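Side-chain contacts in glucokinase (Leishmania braziliensis MHOM/BR/75/M2904, PDB 6EDI), which probably catalyses the ATP-dependent phosphorylation of D-glucose, as a dimeric glucokinase of the actin-like ATPase clan crystallised in an open conformation: residues Met181-Gly184 / Thr185-Ala189; Asp141-Val144 / Glu145-Lys149; Arg325-Lys328 / Asn329-Gly332; Gly164-Ala167 / Leu168-Gly172. One frame throughout, in Å; residues are numbered along the deposited sequence.

Contact 1: Met181-Gly184 / Thr185-Ala189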
ATOM      1  N   MET A 181       8.863  -8.867 -19.137  1.00 28.25           N
ATOM      2  CA  MET A 181       9.664  -7.785 -19.684  1.00 30.92           C
ATOM      3  C   MET A 181      11.113  -8.009 -19.264  1.00 32.29           C
ATOM      4  O   MET A 181      12.027  -7.984 -20.100  1.00 29.76           O
ATOM      5  CB  MET A 181       9.150  -6.431 -19.206  1.00 29.09           C
ATOM      6  CG  MET A 181       7.747  -6.149 -19.668  1.00 28.03           C
ATOM      7  SD  MET A 181       6.950  -4.681 -18.981  1.00 27.81           S
ATOM      8  CE  MET A 181       8.231  -3.454 -19.248  1.00 27.35           C
ATOM      9  N   TRP A 182      11.314  -8.221 -17.961  1.00 31.74           N
ATOM     10  CA  TRP A 182      12.615  -8.580 -17.423  1.00 31.76           C
ATOM     11  C   TRP A 182      12.508  -9.248 -16.057  1.00 31.09           C
ATOM     12  O   TRP A 182      11.604  -8.964 -15.261  1.00 28.88           O
ATOM     13  CB  TRP A 182      13.563  -7.381 -17.378  1.00 29.50           C
ATOM     14  CG  TRP A 182      13.059  -6.210 -16.587  1.00 32.54           C
ATOM     15  CD1 TRP A 182      13.001  -6.101 -15.222  1.00 30.87           C
ATOM     16  CD2 TRP A 182      12.573  -4.969 -17.112  1.00 31.57           C
ATOM     17  NE1 TRP A 182      12.491  -4.871 -14.873  1.00 31.08           N
ATOM     18  CE2 TRP A 182      12.227  -4.155 -16.016  1.00 30.70           C
ATOM     19  CE3 TRP A 182      12.396  -4.468 -18.407  1.00 30.22           C
ATOM     20  CZ2 TRP A 182      11.712  -2.864 -16.177  1.00 29.03           C
ATOM     21  CZ3 TRP A 182      11.893  -3.183 -18.569  1.00 30.65           C
ATOM     22  CH2 TRP A 182      11.562  -2.392 -17.462  1.00 29.45           C
ATOM     23  N   LYS A 183      13.438 -10.151 -15.798  1.00 27.91           N
ATOM     24  CA  LYS A 183      13.410 -10.933 -14.586  1.00 29.31           C
ATOM     25  C   LYS A 183      14.217 -10.194 -13.533  1.00 29.28           C
ATOM     26  O   LYS A 183      15.316  -9.722 -13.805  1.00 30.63           O
ATOM     27  CB  LYS A 183      13.988 -12.314 -14.862  1.00 34.90           C
ATOM     28  CG  LYS A 183      14.097 -13.217 -13.656  1.00 32.98           C
ATOM     29  CD  LYS A 183      14.741 -14.537 -14.050  1.00 39.38           C
ATOM     30  CE  LYS A 183      15.283 -15.237 -12.835  1.00 36.80           C
ATOM     31  NZ  LYS A 183      15.763 -16.627 -13.126  1.00 45.27           N
ATOM     32  N   GLY A 184      13.660 -10.072 -12.336  1.00 28.82           N
ATOM     33  CA  GLY A 184      14.357  -9.408 -11.248  1.00 27.85           C
ATOM     34  C   GLY A 184      15.349 -10.311 -10.548  1.00 26.40           C
ATOM     35  O   GLY A 184      15.245 -11.533 -10.605  1.00 29.29           O
ATOM     36  N   THR A 185      16.304  -9.700  -9.857  1.00 27.40           N
ATOM     37  CA  THR A 185      17.359 -10.442  -9.176  1.00 29.61           C
ATOM     38  C   THR A 185      16.852 -11.327  -8.045  1.00 33.36           C
ATOM     39  O   THR A 185      17.541 -12.254  -7.621  1.00 36.31           O
ATOM     40  CB  THR A 185      18.379  -9.483  -8.563  1.00 30.19           C
ATOM     41  OG1 THR A 185      17.683  -8.522  -7.770  1.00 31.18           O
ATOM     42  CG2 THR A 185      19.159  -8.760  -9.631  1.00 30.38           C
ATOM     43  N   GLN A 186      15.665 -11.018  -7.537  1.00 32.74           N
ATOM     44  CA  GLN A 186      15.123 -11.696  -6.369  1.00 32.90           C
ATOM     45  C   GLN A 186      14.139 -12.800  -6.732  1.00 29.22           C
ATOM     46  O   GLN A 186      13.581 -13.457  -5.843  1.00 30.14           O
ATOM     47  CB  GLN A 186      14.417 -10.669  -5.474  1.00 39.43           C
ATOM     48  CG  GLN A 186      14.231 -11.106  -4.021  1.00 41.87           C
ATOM     49  CD  GLN A 186      13.497 -10.075  -3.178  1.00 40.28           C
ATOM     50  OE1 GLN A 186      12.702  -9.288  -3.685  1.00 42.77           O
ATOM     51  NE2 GLN A 186      13.765 -10.080  -1.878  1.00 44.16           N
ATOM     52  N   TRP A 187      13.897 -12.991  -8.030  1.00 30.04           N
ATOM     53  CA  TRP A 187      12.904 -13.975  -8.465  1.00 31.20           C
ATOM     54  C   TRP A 187      13.248 -15.394  -8.010  1.00 32.95           C
ATOM     55  O   TRP A 187      12.438 -16.043  -7.339  1.00 34.14           O
ATOM     56  CB  TRP A 187      12.658 -13.956  -9.992  1.00 27.12           C
ATOM     57  CG  TRP A 187      11.674 -15.050 -10.335  1.00 31.76           C
ATOM     58  CD1 TRP A 187      11.948 -16.288 -10.864  1.00 32.24           C
ATOM     59  CD2 TRP A 187      10.268 -15.024 -10.081  1.00 26.59           C
ATOM     60  NE1 TRP A 187      10.784 -17.026 -10.965  1.00 26.78           N
ATOM     61  CE2 TRP A 187       9.740 -16.269 -10.490  1.00 30.04           C
ATOM     62  CE3 TRP A 187       9.397 -14.059  -9.558  1.00 26.76           C
ATOM     63  CZ2 TRP A 187       8.375 -16.570 -10.390  1.00 30.43           C
ATOM     64  CZ3 TRP A 187       8.046 -14.361  -9.451  1.00 26.88           C
ATOM     65  CH2 TRP A 187       7.547 -15.603  -9.867  1.00 30.66           C
ATOM     66  N   ASP A 188      14.447 -15.864  -8.363  1.00 33.81           N
ATOM     67  CA  ASP A 188      14.859 -17.242  -8.072  1.00 37.06           C
ATOM     68  C   ASP A 188      14.823 -17.569  -6.586  1.00 36.78           C
ATOM     69  O   ASP A 188      14.440 -18.663  -6.190  1.00 36.63           O
ATOM     70  CB  ASP A 188      16.266 -17.529  -8.624  1.00 38.92           C
ATOM     71  CG  ASP A 188      16.324 -17.510 -10.140  1.00 41.27           C
ATOM     72  OD1 ASP A 188      15.269 -17.683 -10.782  1.00 40.13           O
ATOM     73  OD2 ASP A 188      17.433 -17.323 -10.683  1.00 40.86           O
ATOM     74  N   ALA A 189      15.215 -16.608  -5.761  1.00 34.82           N
ATOM     75  CA  ALA A 189      15.262 -16.839  -4.329  1.00 35.20           C
ATOM     76  C   ALA A 189      13.864 -17.025  -3.747  1.00 38.21           C
ATOM     77  O   ALA A 189      13.695 -17.664  -2.710  1.00 41.09           O
ATOM     78  CB  ALA A 189      15.990 -15.706  -3.638  1.00 36.34           C
TER
HETATM   79  O   HOH W   1      16.278 -14.220  -9.815  1.00 31.64           O
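Lys183 and Asp188 form the charged part of this local contact, a salt bridge across the turn that leads from strand 178-182 into the short helix 187-190. Lys183 NZ lies 2.6 Å from Asp188 OD1 and approaches that oxygen on its syn side, 21° out of the carboxylate plane. The other oxygen is also near, with Lys183 NZ to Asp188 OD2 at 3.0 Å. An extended chain, with CG anti to the backbone N (chi1 177°), carries the ammonium group this far, and the two side chains cross at about a right angle. Both residues are exposed, so solvent probably weakens the attraction.

Apolar contact comes from the same lysine. Lys183 CG rests 4.0 Å from Trp187 CB, while CE meets the indole obliquely at CD1.

Backbone bonding fixes the bend. Gly184 to Trp187 is a type I beta turn, closed by Trp187 N to Gly184 O at 3.3 Å with an N-H...O angle of 166°; the donor stands well above the carbonyl plane. Water 1 bridges the turn to the helix start: it donates to Gly184 O at 3.0 Å, more weakly to Thr185 O, and accepts from Asp188 N at 2.9 Å.

Just before the turn, strand 178-182 carries a classic beta bulge, Met181 and Trp182 both facing Phe390 of strand 389-393. Trp182 packs against helix 363-373, whereas Trp187 reaches Thr345 at strand 345-348 and gives its NE1 hydrogen to Lys194 O.

Contact 2: Asp141-Val144 / Glu145-Lys149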
ATOM      1  N   ASP A 141     -27.440  -3.429   0.410  1.00 36.70           N
ATOM      2  CA  ASP A 141     -28.738  -3.491  -0.271  1.00 40.60           C
ATOM      3  C   ASP A 141     -28.855  -4.670  -1.238  1.00 39.49           C
ATOM      4  O   ASP A 141     -29.933  -4.935  -1.777  1.00 40.70           O
ATOM      5  CB  ASP A 141     -29.025  -2.191  -1.031  1.00 41.19           C
ATOM      6  CG  ASP A 141     -29.286  -1.014  -0.108  1.00 40.81           C
ATOM      7  OD1 ASP A 141     -29.391  -1.224   1.120  1.00 47.68           O
ATOM      8  OD2 ASP A 141     -29.391   0.122  -0.620  1.00 45.96           O
ATOM      9  N   TYR A 142     -27.743  -5.368  -1.461  1.00 37.96           N
ATOM     10  CA  TYR A 142     -27.675  -6.394  -2.498  1.00 35.27           C
ATOM     11  C   TYR A 142     -28.209  -7.732  -2.010  1.00 35.45           C
ATOM     12  O   TYR A 142     -28.094  -8.046  -0.825  1.00 33.04           O
ATOM     13  CB  TYR A 142     -26.234  -6.568  -2.991  1.00 33.52           C
ATOM     14  CG  TYR A 142     -25.688  -5.378  -3.750  1.00 32.23           C
ATOM     15  CD1 TYR A 142     -26.502  -4.300  -4.087  1.00 31.97           C
ATOM     16  CD2 TYR A 142     -24.357  -5.342  -4.135  1.00 33.01           C
ATOM     17  CE1 TYR A 142     -26.008  -3.217  -4.774  1.00 29.67           C
ATOM     18  CE2 TYR A 142     -23.846  -4.271  -4.829  1.00 32.06           C
ATOM     19  CZ  TYR A 142     -24.677  -3.209  -5.146  1.00 33.17           C
ATOM     20  OH  TYR A 142     -24.175  -2.135  -5.833  1.00 32.67           O
ATOM     21  N   PRO A 143     -28.800  -8.520  -2.930  1.00 31.35           N
ATOM     22  CA  PRO A 143     -29.347  -9.862  -2.689  1.00 35.93           C
ATOM     23  C   PRO A 143     -28.357 -10.792  -2.017  1.00 34.01           C
ATOM     24  O   PRO A 143     -27.343 -11.136  -2.619  1.00 35.09           O
ATOM     25  CB  PRO A 143     -29.588 -10.380  -4.103  1.00 36.76           C
ATOM     26  CG  PRO A 143     -29.919  -9.177  -4.882  1.00 38.52           C
ATOM     27  CD  PRO A 143     -29.058  -8.076  -4.316  1.00 35.56           C
ATOM     28  N   VAL A 144     -28.670 -11.228  -0.805  1.00 35.13           N
ATOM     29  CA  VAL A 144     -27.773 -12.074  -0.041  1.00 39.28           C
ATOM     30  C   VAL A 144     -27.484 -13.409  -0.736  1.00 38.00           C
ATOM     31  O   VAL A 144     -26.420 -14.003  -0.551  1.00 34.22           O
ATOM     32  CB  VAL A 144     -28.319 -12.267   1.385  1.00 37.31           C
ATOM     33  CG1 VAL A 144     -28.598 -13.737   1.680  1.00 38.01           C
ATOM     34  CG2 VAL A 144     -27.375 -11.667   2.360  1.00 35.22           C
ATOM     35  N   GLU A 145     -28.424 -13.865  -1.554  1.00 35.59           N
ATOM     36  CA  GLU A 145     -28.223 -15.108  -2.274  1.00 35.82           C
ATOM     37  C   GLU A 145     -27.137 -14.961  -3.337  1.00 35.39           C
ATOM     38  O   GLU A 145     -26.491 -15.943  -3.711  1.00 31.84           O
ATOM     39  CB  GLU A 145     -29.539 -15.564  -2.910  1.00 39.84           C
ATOM     40  CG  GLU A 145     -30.695 -15.675  -1.922  1.00 43.37           C
ATOM     41  CD  GLU A 145     -32.044 -15.778  -2.610  1.00 48.44           C
ATOM     42  OE1 GLU A 145     -32.608 -14.724  -2.974  1.00 52.48           O
ATOM     43  OE2 GLU A 145     -32.541 -16.911  -2.794  1.00 51.37           O
ATOM     44  N   LEU A 146     -26.945 -13.741  -3.838  1.00 32.99           N
ATOM     45  CA  LEU A 146     -25.867 -13.495  -4.797  1.00 34.33           C
ATOM     46  C   LEU A 146     -24.648 -12.914  -4.104  1.00 32.59           C
ATOM     47  O   LEU A 146     -23.524 -13.053  -4.588  1.00 31.01           O
ATOM     48  CB  LEU A 146     -26.318 -12.568  -5.933  1.00 33.01           C
ATOM     49  CG  LEU A 146     -27.459 -13.127  -6.776  1.00 37.66           C
ATOM     50  CD1 LEU A 146     -27.795 -12.219  -7.946  1.00 33.21           C
ATOM     51  CD2 LEU A 146     -27.114 -14.529  -7.267  1.00 31.21           C
ATOM     52  N   PHE A 147     -24.870 -12.274  -2.962  1.00 30.60           N
ATOM     53  CA  PHE A 147     -23.774 -11.648  -2.231  1.00 32.19           C
ATOM     54  C   PHE A 147     -23.802 -12.042  -0.766  1.00 29.46           C
ATOM     55  O   PHE A 147     -24.333 -11.296   0.072  1.00 33.36           O
ATOM     56  CB  PHE A 147     -23.808 -10.125  -2.399  1.00 28.48           C
ATOM     57  CG  PHE A 147     -23.741  -9.685  -3.839  1.00 34.61           C
ATOM     58  CD1 PHE A 147     -24.903  -9.544  -4.595  1.00 31.98           C
ATOM     59  CD2 PHE A 147     -22.510  -9.445  -4.446  1.00 30.36           C
ATOM     60  CE1 PHE A 147     -24.841  -9.158  -5.930  1.00 31.82           C
ATOM     61  CE2 PHE A 147     -22.433  -9.059  -5.771  1.00 30.22           C
ATOM     62  CZ  PHE A 147     -23.604  -8.912  -6.521  1.00 32.95           C
ATOM     63  N   PRO A 148     -23.213 -13.213  -0.451  1.00 31.44           N
ATOM     64  CA  PRO A 148     -23.315 -13.774   0.899  1.00 36.43           C
ATOM     65  C   PRO A 148     -22.712 -12.858   1.943  1.00 36.23           C
ATOM     66  O   PRO A 148     -21.692 -12.199   1.685  1.00 30.86           O
ATOM     67  CB  PRO A 148     -22.518 -15.085   0.805  1.00 33.79           C
ATOM     68  CG  PRO A 148     -22.608 -15.487  -0.623  1.00 28.92           C
ATOM     69  CD  PRO A 148     -22.559 -14.156  -1.383  1.00 28.31           C
ATOM     70  N   LYS A 149     -23.368 -12.810   3.097  1.00 33.36           N
ATOM     71  CA  LYS A 149     -22.915 -12.024   4.231  1.00 37.16           C
ATOM     72  C   LYS A 149     -21.474 -12.376   4.540  1.00 34.83           C
ATOM     73  O   LYS A 149     -21.125 -13.550   4.583  1.00 35.42           O
ATOM     74  CB  LYS A 149     -23.802 -12.317   5.451  1.00 38.51           C
ATOM     75  CG  LYS A 149     -23.244 -11.783   6.768  1.00 35.05           C
ATOM     76  CD  LYS A 149     -24.089 -12.222   7.966  1.00 41.80           C
ATOM     77  CE  LYS A 149     -23.401 -11.891   9.294  1.00 43.67           C
ATOM     78  NZ  LYS A 149     -24.228 -12.286  10.482  1.00 44.97           N
TER
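Tyr142 and Phe147 meet within an irregular loop, Tyr142 CB touching Phe147 CD1 at 3.6 Å. Their rings form an oblique aromatic pair, centroids 5.3 Å apart and planes at 49°, with Tyr142 CD2 above the centre of one Phe147 face. In Phe147, CG stands anti to the carbonyl carbon (chi1 -58°), which brings the ring back beside Tyr142 and sets its edge near Pro143 O.

That carbonyl organises the next layer. Pro143 O accepts two bonds, from Phe147 N at 2.7 Å, in the carbonyl plane, and from Leu146 N at 2.9 Å, above that plane. Together they make a single helix-like turn, outside any regular helix, that brings Phe147 round to Tyr142. Pro143 CB and Leu146 CB add a looser apolar contact at 4.3 Å. Val144 CA makes a CA-H...O contact of 3.5 Å with Phe147 O.

Farther out, Phe88 of helix 84-98 meets both rings, edge-to-face with Tyr142. Val115 of strand 110-117 also touches both, and Leu107 of helix 104-107 lies against Leu146. The loop, which joins strand 137-138 to strand 152-156, thus packs its aromatic side between helix 84-98 and the strands 110-117 and 152-156.

Contact 3: Arg325-Lys328 / Asn329-Gly332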
ATOM      1  N   ARG A 325       8.640   8.403 -24.874  1.00 33.74           N
ATOM      2  CA  ARG A 325       8.545   9.216 -23.666  1.00 32.48           C
ATOM      3  C   ARG A 325       7.398   8.756 -22.767  1.00 31.32           C
ATOM      4  O   ARG A 325       7.516   8.771 -21.531  1.00 29.84           O
ATOM      5  CB  ARG A 325       8.412  10.714 -23.990  1.00 32.70           C
ATOM      6  CG  ARG A 325       8.583  11.594 -22.747  1.00 29.05           C
ATOM      7  CD  ARG A 325       8.282  13.068 -22.954  1.00 33.76           C
ATOM      8  NE  ARG A 325       9.150  13.702 -23.946  1.00 30.55           N
ATOM      9  CZ  ARG A 325      10.376  14.139 -23.705  1.00 32.63           C
ATOM     10  NH1 ARG A 325      10.917  14.003 -22.497  1.00 38.01           N
ATOM     11  NH2 ARG A 325      11.078  14.698 -24.675  1.00 34.37           N
ATOM     12  N   LEU A 326       6.298   8.335 -23.385  1.00 30.34           N
ATOM     13  CA  LEU A 326       5.128   7.853 -22.653  1.00 30.70           C
ATOM     14  C   LEU A 326       5.506   6.698 -21.734  1.00 29.30           C
ATOM     15  O   LEU A 326       5.256   6.747 -20.533  1.00 26.63           O
ATOM     16  CB  LEU A 326       4.015   7.397 -23.613  1.00 29.57           C
ATOM     17  CG  LEU A 326       2.618   7.297 -22.976  1.00 29.90           C
ATOM     18  CD1 LEU A 326       2.019   8.682 -22.758  1.00 28.55           C
ATOM     19  CD2 LEU A 326       1.652   6.422 -23.774  1.00 35.47           C
ATOM     20  N   TYR A 327       6.110   5.661 -22.303  1.00 28.54           N
ATOM     21  CA  TYR A 327       6.503   4.506 -21.519  1.00 33.57           C
ATOM     22  C   TYR A 327       7.735   4.723 -20.639  1.00 29.43           C
ATOM     23  O   TYR A 327       7.895   4.063 -19.608  1.00 29.73           O
ATOM     24  CB  TYR A 327       6.657   3.297 -22.432  1.00 31.12           C
ATOM     25  CG  TYR A 327       5.318   2.849 -22.941  1.00 35.74           C
ATOM     26  CD1 TYR A 327       4.259   2.646 -22.061  1.00 37.25           C
ATOM     27  CD2 TYR A 327       5.091   2.667 -24.299  1.00 35.08           C
ATOM     28  CE1 TYR A 327       3.020   2.246 -22.518  1.00 37.41           C
ATOM     29  CE2 TYR A 327       3.853   2.274 -24.766  1.00 35.96           C
ATOM     30  CZ  TYR A 327       2.825   2.065 -23.866  1.00 38.06           C
ATOM     31  OH  TYR A 327       1.597   1.668 -24.315  1.00 41.88           O
ATOM     32  N   LYS A 328       8.608   5.641 -21.029  1.00 28.81           N
ATOM     33  CA  LYS A 328       9.733   5.973 -20.163  1.00 30.52           C
ATOM     34  C   LYS A 328       9.200   6.529 -18.846  1.00 31.43           C
ATOM     35  O   LYS A 328       9.696   6.192 -17.773  1.00 28.42           O
ATOM     36  CB  LYS A 328      10.677   6.967 -20.844  1.00 30.55           C
ATOM     37  CG  LYS A 328      11.669   6.308 -21.811  1.00 34.78           C
ATOM     38  CD  LYS A 328      12.848   7.236 -22.129  1.00 34.62           C
ATOM     39  CE  LYS A 328      13.783   6.634 -23.174  1.00 36.98           C
ATOM     40  NZ  LYS A 328      14.062   5.196 -22.921  1.00 43.52           N
ATOM     41  N   ASN A 329       8.166   7.361 -18.943  1.00 28.54           N
ATOM     42  CA  ASN A 329       7.522   7.932 -17.763  1.00 28.19           C
ATOM     43  C   ASN A 329       6.561   7.005 -17.017  1.00 31.57           C
ATOM     44  O   ASN A 329       6.456   7.081 -15.782  1.00 29.58           O
ATOM     45  CB  ASN A 329       6.854   9.253 -18.128  1.00 28.20           C
ATOM     46  CG  ASN A 329       7.862  10.381 -18.205  1.00 30.62           C
ATOM     47  OD1 ASN A 329       8.778  10.448 -17.382  1.00 33.71           O
ATOM     48  ND2 ASN A 329       7.723  11.248 -19.198  1.00 30.11           N
ATOM     49  N   LEU A 330       5.866   6.136 -17.748  1.00 27.27           N
ATOM     50  CA  LEU A 330       5.125   5.072 -17.082  1.00 28.83           C
ATOM     51  C   LEU A 330       6.087   4.271 -16.196  1.00 26.30           C
ATOM     52  O   LEU A 330       5.804   4.003 -15.027  1.00 25.77           O
ATOM     53  CB  LEU A 330       4.450   4.149 -18.096  1.00 26.46           C
ATOM     54  CG  LEU A 330       3.775   2.942 -17.427  1.00 29.81           C
ATOM     55  CD1 LEU A 330       2.551   3.414 -16.652  1.00 32.01           C
ATOM     56  CD2 LEU A 330       3.401   1.875 -18.452  1.00 31.14           C
ATOM     57  N   ILE A 331       7.239   3.916 -16.754  1.00 24.79           N
ATOM     58  CA  ILE A 331       8.247   3.185 -15.994  1.00 27.61           C
ATOM     59  C   ILE A 331       8.806   4.047 -14.848  1.00 26.00           C
ATOM     60  O   ILE A 331       9.084   3.536 -13.747  1.00 23.01           O
ATOM     61  CB  ILE A 331       9.366   2.634 -16.927  1.00 28.33           C
ATOM     62  CG1 ILE A 331       8.809   1.517 -17.816  1.00 28.44           C
ATOM     63  CG2 ILE A 331      10.541   2.115 -16.116  1.00 28.69           C
ATOM     64  CD1 ILE A 331       8.351   0.304 -17.026  1.00 27.15           C
ATOM     65  N   GLY A 332       8.945   5.351 -15.092  1.00 22.54           N
ATOM     66  CA  GLY A 332       9.359   6.273 -14.037  1.00 29.15           C
ATOM     67  C   GLY A 332       8.433   6.232 -12.827  1.00 27.23           C
ATOM     68  O   GLY A 332       8.894   6.250 -11.679  1.00 25.12           O
TER
HETATM   69  O   HOH W   2       5.580  11.377 -21.040  1.00 27.60           O
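Two torsions pair Arg325 with Asn329 one turn apart on helix 317-341: Arg325 CG swings opposite the backbone N (chi1 -169°), while Asn329 CG stands opposite the carbonyl carbon (chi1 -79°). The side chains consequently run side by side in the same direction, and Arg325 CG comes 3.7 Å from Asn329 ND2. By that approach it is the aliphatic part of the arginine that touches the amide, and the chain bends at chi3 beyond it. The guanidinium and amide planes differ by 30°.

The alpha-helical i to i+4 bonds underlie this pairing. Four successive amides, from Asn329 to Gly332, bond to the carbonyls of Arg325 to Lys328; the Ile331 N to Tyr327 O bond is 2.9 Å long.

On another flank, Leu330 CD2 lies at the edge of the Tyr327 ring, near its plane and 3.8 Å from Tyr327 CD1. These two side chains also point the same way. Tyr327 meets the rings of Phe360 and Tyr359, and its OH is hydrogen-bonded to Asn356 ND2. Leu326 and Arg325 face helix 281-292, whereas Ile331 packs on helix 363-373, so the helix is covered along several sides.

A water links the asparagine side chain to the backbone one turn earlier: water 2 accepts from Asn329 ND2 at 2.8 Å and donates weakly to Arg325 O at 3.3 Å.

Contact 4: Gly164-Ala167 / Leu168-Gly172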
ATOM      1  N   GLY A 164      -7.902 -10.417 -10.790  1.00 23.89           N
ATOM      2  CA  GLY A 164      -7.926 -11.195 -12.013  1.00 21.96           C
ATOM      3  C   GLY A 164      -6.556 -11.764 -12.331  1.00 23.07           C
ATOM      4  O   GLY A 164      -6.426 -12.912 -12.766  1.00 23.94           O
ATOM      5  N   VAL A 165      -5.528 -10.954 -12.111  1.00 21.37           N
ATOM      6  CA  VAL A 165      -4.154 -11.391 -12.330  1.00 19.64           C
ATOM      7  C   VAL A 165      -3.855 -12.554 -11.411  1.00 24.21           C
ATOM      8  O   VAL A 165      -3.273 -13.559 -11.834  1.00 23.26           O
ATOM      9  CB  VAL A 165      -3.162 -10.273 -12.023  1.00 23.30           C
ATOM     10  CG1 VAL A 165      -1.734 -10.764 -12.206  1.00 22.85           C
ATOM     11  CG2 VAL A 165      -3.448  -9.070 -12.919  1.00 24.57           C
ATOM     12  N   LEU A 166      -4.258 -12.412 -10.149  1.00 23.16           N
ATOM     13  CA  LEU A 166      -4.045 -13.471  -9.168  1.00 21.92           C
ATOM     14  C   LEU A 166      -4.796 -14.726  -9.599  1.00 27.67           C
ATOM     15  O   LEU A 166      -4.271 -15.834  -9.514  1.00 26.72           O
ATOM     16  CB  LEU A 166      -4.545 -13.029  -7.798  1.00 28.31           C
ATOM     17  CG  LEU A 166      -4.524 -14.141  -6.752  1.00 26.88           C
ATOM     18  CD1 LEU A 166      -3.092 -14.584  -6.502  1.00 24.61           C
ATOM     19  CD2 LEU A 166      -5.169 -13.660  -5.473  1.00 30.61           C
ATOM     20  N   ALA A 167      -6.026 -14.541 -10.066  1.00 24.53           N
ATOM     21  CA  ALA A 167      -6.843 -15.665 -10.502  1.00 25.49           C
ATOM     22  C   ALA A 167      -6.135 -16.425 -11.617  1.00 25.90           C
ATOM     23  O   ALA A 167      -6.044 -17.654 -11.581  1.00 27.63           O
ATOM     24  CB  ALA A 167      -8.200 -15.195 -10.944  1.00 27.08           C
ATOM     25  N   LEU A 168      -5.636 -15.689 -12.603  1.00 26.35           N
ATOM     26  CA  LEU A 168      -4.916 -16.298 -13.717  1.00 25.99           C
ATOM     27  C   LEU A 168      -3.681 -17.039 -13.230  1.00 25.40           C
ATOM     28  O   LEU A 168      -3.348 -18.124 -13.726  1.00 29.68           O
ATOM     29  CB  LEU A 168      -4.507 -15.239 -14.737  1.00 24.97           C
ATOM     30  CG  LEU A 168      -5.618 -14.545 -15.526  1.00 26.31           C
ATOM     31  CD1 LEU A 168      -5.094 -13.313 -16.255  1.00 27.09           C
ATOM     32  CD2 LEU A 168      -6.221 -15.533 -16.503  1.00 28.91           C
ATOM     33  N   SER A 169      -2.996 -16.436 -12.266  1.00 27.69           N
ATOM     34  CA  SER A 169      -1.791 -17.013 -11.694  1.00 26.65           C
ATOM     35  C   SER A 169      -2.087 -18.344 -10.995  1.00 29.34           C
ATOM     36  O   SER A 169      -1.441 -19.354 -11.278  1.00 24.57           O
ATOM     37  CB  SER A 169      -1.162 -16.033 -10.705  1.00 28.96           C
ATOM     38  OG  SER A 169       0.079 -16.523 -10.253  1.00 26.17           O
ATOM     39  N   ASN A 170      -3.054 -18.336 -10.074  1.00 30.75           N
ATOM     40  CA  ASN A 170      -3.415 -19.550  -9.337  1.00 27.66           C
ATOM     41  C   ASN A 170      -3.917 -20.637 -10.273  1.00 32.53           C
ATOM     42  O   ASN A 170      -3.816 -21.824  -9.978  1.00 32.26           O
ATOM     43  CB  ASN A 170      -4.473 -19.243  -8.278  1.00 30.00           C
ATOM     44  CG  ASN A 170      -3.927 -18.421  -7.137  1.00 31.81           C
ATOM     45  OD1 ASN A 170      -2.712 -18.381  -6.920  1.00 29.99           O
ATOM     46  ND2 ASN A 170      -4.815 -17.748  -6.404  1.00 31.36           N
ATOM     47  N   ALA A 171      -4.451 -20.217 -11.415  1.00 28.29           N
ATOM     48  CA  ALA A 171      -4.930 -21.153 -12.409  1.00 34.85           C
ATOM     49  C   ALA A 171      -3.799 -21.809 -13.201  1.00 33.42           C
ATOM     50  O   ALA A 171      -4.034 -22.781 -13.924  1.00 40.29           O
ATOM     51  CB  ALA A 171      -5.910 -20.463 -13.356  1.00 28.98           C
ATOM     52  N   GLY A 172      -2.587 -21.272 -13.092  1.00 27.54           N
ATOM     53  CA  GLY A 172      -1.438 -21.824 -13.797  1.00 28.34           C
ATOM     54  C   GLY A 172      -1.358 -21.305 -15.221  1.00 31.42           C
ATOM     55  O   GLY A 172      -0.612 -21.829 -16.041  1.00 31.58           O
TER
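A Schellman motif closes the helix containing residues 164-170, and Leu166 meets Asn170 in its last turns. Gly172 is the first residue to leave helical geometry. Its positive phi of 84° turns the chain away, and the capping bond runs from Gly172 N to Ser169 O at 2.9 Å.

Upstream, Leu168, Ser169, Asn170 and Ala171 donate to the carbonyls four residues earlier. Of these helical bonds, Asn170 N to Leu166 O is 2.8 Å long with an N-H...O angle of 174°, and Ala171 N to Ala167 O measures 3.0 Å.

Most of this turn is buried. Leu168 packs on Ile399 and Leu402, and Ala167 on Leu405, all of helix 399-409. Ser169 OG is hydrogen-bonded to Ile200 N and Thr199 OG1, which ties the helix to a loop.

Asn170 is exposed, and its amide lies across the leucine side chain rather than alongside it. Leu166 CG, anti to its own N (chi1 173°), and Asn170 CG, anti to the carbonyl carbon, bring the branches together: Asn170 ND2 sits 3.6 Å from Leu166 CD1, and Asn170 OD1 is 3.8 Å from that same methyl.

Contacts 3 and 4 are largely buried and built on helical i to i+4 bonding; contact 3 continues within a long helix, whereas contact 4 includes a helix end. Contacts 1 and 2 are partly buried bends without that ladder. Contact 1 alone joins its segments by a salt bridge, between exposed residues, while contact 2 relies on an aromatic pair and a doubly bonded carbonyl. Contacts 1 and 3 share helix 363-373 as a neighbour and touch directly, Trp182 CH2 lying 4.2 Å from Ile331 CD1. Contact 2 lies apart, its centre about 42 Å from those of contacts 1 and 3; contact 4 is closest to the chain centre.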